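Local structure of type ii site-specific deoxyribonuclease (Klebsiella pneumoniae, 6EKR) at residues H21-I29 with F136-W147. The protein probably cuts double-stranded DNA at a specific site, as a type IIP restriction endonuclease of the PD-(D/E)xK nuclease class. The protein carries 2 engineered substitutions. Residues are numbered along the deposited sequence; the frame is centred on the assembly and turned at random.
Sequences HIPATLQVI and FFEIFMAAVLKW
His-21 NE2 donates a hydrogen bond to the main-chain O of Ile-139, 3.0 Å away. The bond is nearly straight, with an N-H...O angle of 166°, and the acceptor lies in the plane of the imidazole. The same oxygen also accepts the helical bond from Ala-143 N, and the two donors come from opposite faces of the carbonyl plane. CB of His-21 already points toward helix 132-148, and CG stands between the backbone N and the carbonyl carbon (chi1 75°), which sets the ring so that NE2 reaches the Ile-139 carbonyl. Tyr-15 and Leu-14 of helix 3-16 also touch the histidine.

His-21 immediately precedes helix 22-39, and the bond therefore ties the start of that helix to the middle of helix 132-148. The N-to-C directions of 22-29 and 136-147 make an angle of 126°, and the segment axes approach to 9.9 Å. Thr-25 is a knob in a hole formed by Phe-136, Ile-139, Phe-140 and Ala-143. Its OG1 faces Phe-136 CE1 and Ile-139 CG2, while CG2 of the threonine lies near the Ala-143 methyl. The small side chain of Ala-143 also receives Ile-22, with CG1 to CB at 3.9 Å.

Most of the other contacts are apolar and gather around aromatic rings. Ile-29 CG1 meets the edge of Phe-136 at CZ, 3.5 Å away. Val-28 CG1 packs obliquely near CE1 of the same ring. Ile-29 CD1 reaches Phe-140 CE1 at 3.7 Å, its side chain crossing that of Phe-140 at about a right angle. Near the C-terminal end of helix 132-148, Ile-22 CD1 lies against the indole of Trp-147 at NE1, and the CH2 edge of the indole meets Leu-26 CD2 at 4.0 Å. Phe-85 of helix 78-91 touches both Leu-26 and Trp-147, whereas Val-118 of helix 101-125 packs on Val-28.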
loop_
_atom_site.group_PDB
_atom_site.type_symbol
_atom_site.label_atom_id
_atom_site.label_comp_id
_atom_site.label_asym_id
_atom_site.label_seq_id
_atom_site.Cartn_x
_atom_site.Cartn_y
_atom_site.Cartn_z
ATOM N N HIS A 21 -20.876 -22.997 -0.009
ATOM C CA HIS A 21 -19.519 -23.269 0.472
ATOM C C HIS A 21 -19.432 -23.450 2.001
ATOM O O HIS A 21 -18.384 -23.847 2.531
ATOM C CB HIS A 21 -18.581 -22.140 0.028
ATOM C CG HIS A 21 -18.750 -20.869 0.803
ATOM N ND1 HIS A 21 -19.854 -20.055 0.671
ATOM C CD2 HIS A 21 -17.950 -20.271 1.717
ATOM C CE1 HIS A 21 -19.730 -19.014 1.474
ATOM N NE2 HIS A 21 -18.580 -19.118 2.116
ATOM N N ILE A 22 -20.528 -23.162 2.700
ATOM C CA ILE A 22 -20.529 -23.171 4.156
ATOM C C ILE A 22 -20.143 -24.517 4.802
ATOM O O ILE A 22 -19.361 -24.529 5.763
ATOM C CB ILE A 22 -21.845 -22.621 4.751
ATOM C CG1 ILE A 22 -22.236 -21.312 4.052
ATOM C CG2 ILE A 22 -21.681 -22.387 6.242
ATOM C CD1 ILE A 22 -23.550 -20.723 4.508
ATOM N N PRO A 23 -20.690 -25.651 4.304
ATOM C CA PRO A 23 -20.226 -26.914 4.884
ATOM C C PRO A 23 -18.711 -27.069 4.810
ATOM O O PRO A 23 -18.092 -27.385 5.827
ATOM C CB PRO A 23 -20.923 -27.974 4.027
ATOM C CG PRO A 23 -22.159 -27.301 3.552
ATOM C CD PRO A 23 -21.731 -25.880 3.282
ATOM N N ALA A 24 -18.124 -26.807 3.638
ATOM C CA ALA A 24 -16.692 -27.039 3.389
ATOM C C ALA A 24 -15.811 -26.104 4.182
ATOM O O ALA A 24 -14.637 -26.396 4.418
ATOM C CB ALA A 24 -16.379 -26.904 1.918
ATOM N N THR A 25 -16.386 -24.965 4.565
ATOM C CA THR A 25 -15.685 -23.950 5.349
ATOM C C THR A 25 -15.744 -24.279 6.845
ATOM O O THR A 25 -14.794 -24.016 7.577
ATOM C CB THR A 25 -16.145 -22.477 5.005
ATOM O OG1 THR A 25 -15.367 -21.534 5.745
ATOM C CG2 THR A 25 -17.561 -22.232 5.371
ATOM N N LEU A 26 -16.836 -24.887 7.292
ATOM C CA LEU A 26 -16.895 -25.384 8.668
ATOM C C LEU A 26 -15.887 -26.507 8.883
ATOM O O LEU A 26 -15.248 -26.590 9.926
ATOM C CB LEU A 26 -18.307 -25.827 9.039
ATOM C CG LEU A 26 -19.368 -24.721 8.948
ATOM C CD1 LEU A 26 -20.746 -25.232 9.375
ATOM C CD2 LEU A 26 -18.976 -23.489 9.748
ATOM N N GLN A 27 -15.727 -27.339 7.860
ATOM C CA GLN A 27 -14.744 -28.418 7.839
ATOM C C GLN A 27 -13.296 -27.919 7.973
ATOM O O GLN A 27 -12.432 -28.630 8.482
ATOM C CB GLN A 27 -14.898 -29.213 6.545
ATOM C CG GLN A 27 -14.600 -30.688 6.674
ATOM C CD GLN A 27 -15.836 -31.487 7.025
ATOM O OE1 GLN A 27 -16.776 -31.569 6.234
ATOM N NE2 GLN A 27 -15.839 -32.091 8.215
ATOM N N VAL A 28 -13.034 -26.700 7.511
ATOM C CA VAL A 28 -11.722 -26.083 7.683
ATOM C C VAL A 28 -11.520 -25.673 9.138
ATOM O O VAL A 28 -10.431 -25.851 9.702
ATOM C CB VAL A 28 -11.528 -24.867 6.758
ATOM C CG1 VAL A 28 -10.252 -24.112 7.112
ATOM C CG2 VAL A 28 -11.488 -25.311 5.322
ATOM N N ILE A 29 -12.576 -25.137 9.745
ATOM C CA ILE A 29 -12.517 -24.765 11.154
ATOM C C ILE A 29 -12.300 -26.002 12.014
ATOM O O ILE A 29 -11.366 -26.038 12.822
ATOM C CB ILE A 29 -13.753 -23.981 11.618
ATOM C CG1 ILE A 29 -13.937 -22.730 10.756
ATOM C CG2 ILE A 29 -13.556 -23.552 13.053
ATOM C CD1 ILE A 29 -15.343 -22.191 10.713
ATOM N N PHE A 136 -9.510 -17.021 3.994
ATOM C CA PHE A 136 -10.456 -17.698 4.852
ATOM C C PHE A 136 -11.355 -16.696 5.596
ATOM O O PHE A 136 -12.574 -16.890 5.672
ATOM C CB PHE A 136 -9.778 -18.700 5.793
ATOM C CG PHE A 136 -10.748 -19.432 6.660
ATOM C CD1 PHE A 136 -11.464 -20.509 6.157
ATOM C CD2 PHE A 136 -11.000 -19.000 7.959
ATOM C CE1 PHE A 136 -12.397 -21.169 6.940
ATOM C CE2 PHE A 136 -11.917 -19.652 8.753
ATOM C CZ PHE A 136 -12.620 -20.744 8.239
ATOM N N PHE A 137 -10.762 -15.617 6.109
ATOM C CA PHE A 137 -11.530 -14.551 6.740
ATOM C C PHE A 137 -12.718 -14.107 5.876
ATOM O O PHE A 137 -13.841 -14.090 6.358
ATOM C CB PHE A 137 -10.621 -13.377 7.127
ATOM C CG PHE A 137 -11.302 -12.287 7.954
ATOM C CD1 PHE A 137 -12.450 -12.544 8.704
ATOM C CD2 PHE A 137 -10.762 -11.006 7.993
ATOM C CE1 PHE A 137 -13.059 -11.545 9.451
ATOM C CE2 PHE A 137 -11.363 -9.995 8.746
ATOM C CZ PHE A 137 -12.512 -10.267 9.481
ATOM N N GLU A 138 -12.486 -13.778 4.609
ATOM C CA GLU A 138 -13.586 -13.414 3.717
ATOM C C GLU A 138 -14.646 -14.524 3.597
ATOM O O GLU A 138 -15.843 -14.279 3.788
ATOM C CB GLU A 138 -13.066 -13.047 2.331
ATOM C CG GLU A 138 -14.185 -12.906 1.309
ATOM C CD GLU A 138 -13.713 -12.537 -0.071
ATOM O OE1 GLU A 138 -12.709 -13.109 -0.532
ATOM O OE2 GLU A 138 -14.366 -11.679 -0.705
ATOM N N ILE A 139 -14.188 -15.733 3.267
ATOM C CA ILE A 139 -15.036 -16.912 3.082
ATOM C C ILE A 139 -15.931 -17.179 4.299
ATOM O O ILE A 139 -17.140 -17.440 4.164
ATOM C CB ILE A 139 -14.147 -18.149 2.847
ATOM C CG1 ILE A 139 -13.633 -18.177 1.418
ATOM C CG2 ILE A 139 -14.885 -19.456 3.155
ATOM C CD1 ILE A 139 -12.620 -19.273 1.233
ATOM N N PHE A 140 -15.310 -17.123 5.476
ATOM C CA PHE A 140 -15.987 -17.333 6.733
ATOM C C PHE A 140 -17.071 -16.304 6.950
ATOM O O PHE A 140 -18.208 -16.660 7.257
ATOM C CB PHE A 140 -14.995 -17.249 7.878
ATOM C CG PHE A 140 -15.624 -17.387 9.222
ATOM C CD1 PHE A 140 -16.123 -18.619 9.647
ATOM C CD2 PHE A 140 -15.721 -16.287 10.071
ATOM C CE1 PHE A 140 -16.705 -18.753 10.891
ATOM C CE2 PHE A 140 -16.305 -16.413 11.322
ATOM C CZ PHE A 140 -16.792 -17.652 11.734
HETATM N N MSE A 141 -16.715 -15.029 6.800
HETATM C CA MSE A 141 -17.650 -13.950 7.027
HETATM C C MSE A 141 -18.779 -14.022 6.027
HETATM O O MSE A 141 -19.932 -13.794 6.374
HETATM C CB MSE A 141 -16.955 -12.604 6.959
HETATM C CG MSE A 141 -16.098 -12.316 8.174
HETATM SE SE MSE A 141 -16.957 -12.742 9.899
HETATM C CE MSE A 141 -18.509 -11.545 9.759
ATOM N N ALA A 142 -18.441 -14.366 4.790
ATOM C CA ALA A 142 -19.426 -14.524 3.750
ATOM C C ALA A 142 -20.349 -15.654 4.149
ATOM O O ALA A 142 -21.554 -15.588 3.906
ATOM C CB ALA A 142 -18.753 -14.821 2.435
ATOM N N ALA A 143 -19.790 -16.687 4.779
ATOM C CA ALA A 143 -20.613 -17.758 5.316
ATOM C C ALA A 143 -21.603 -17.215 6.353
ATOM O O ALA A 143 -22.816 -17.349 6.163
ATOM C CB ALA A 143 -19.763 -18.862 5.891
ATOM N N VAL A 144 -21.097 -16.575 7.416
ATOM C CA VAL A 144 -21.978 -16.075 8.488
ATOM C C VAL A 144 -22.988 -15.035 7.987
ATOM O O VAL A 144 -24.179 -15.124 8.316
ATOM C CB VAL A 144 -21.250 -15.592 9.807
ATOM C CG1 VAL A 144 -19.951 -16.348 10.055
ATOM C CG2 VAL A 144 -21.018 -14.090 9.826
ATOM N N LEU A 145 -22.539 -14.062 7.208
ATOM C CA LEU A 145 -23.456 -13.043 6.722
ATOM C C LEU A 145 -24.612 -13.650 5.938
ATOM O O LEU A 145 -25.659 -13.034 5.791
ATOM C CB LEU A 145 -22.724 -12.011 5.875
ATOM C CG LEU A 145 -21.910 -10.984 6.657
ATOM C CD1 LEU A 145 -21.229 -10.019 5.716
ATOM C CD2 LEU A 145 -22.802 -10.243 7.620
ATOM N N LYS A 146 -24.420 -14.865 5.444
ATOM C CA LYS A 146 -25.446 -15.536 4.656
ATOM C C LYS A 146 -26.479 -16.214 5.543
ATOM O O LYS A 146 -27.644 -16.318 5.182
ATOM C CB LYS A 146 -24.811 -16.564 3.726
ATOM C CG LYS A 146 -25.782 -17.226 2.780
ATOM C CD LYS A 146 -26.107 -16.323 1.610
ATOM C CE LYS A 146 -26.929 -17.058 0.570
ATOM N NZ LYS A 146 -27.089 -16.260 -0.670
ATOM N N TRP A 147 -26.042 -16.684 6.702
ATOM C CA TRP A 147 -26.949 -17.289 7.658
ATOM C C TRP A 147 -27.888 -16.230 8.192
ATOM O O TRP A 147 -29.063 -16.485 8.437
ATOM C CB TRP A 147 -26.175 -17.879 8.831
ATOM C CG TRP A 147 -25.513 -19.179 8.551
ATOM C CD1 TRP A 147 -25.891 -20.108 7.632
ATOM C CD2 TRP A 147 -24.374 -19.718 9.223
ATOM N NE1 TRP A 147 -25.046 -21.186 7.677
ATOM C CE2 TRP A 147 -24.107 -20.972 8.649
ATOM C CE3 TRP A 147 -23.550 -19.260 10.252
ATOM C CZ2 TRP A 147 -23.050 -21.771 9.066
ATOM C CZ3 TRP A 147 -22.504 -20.053 10.662
ATOM C CH2 TRP A 147 -22.262 -21.293 10.074
#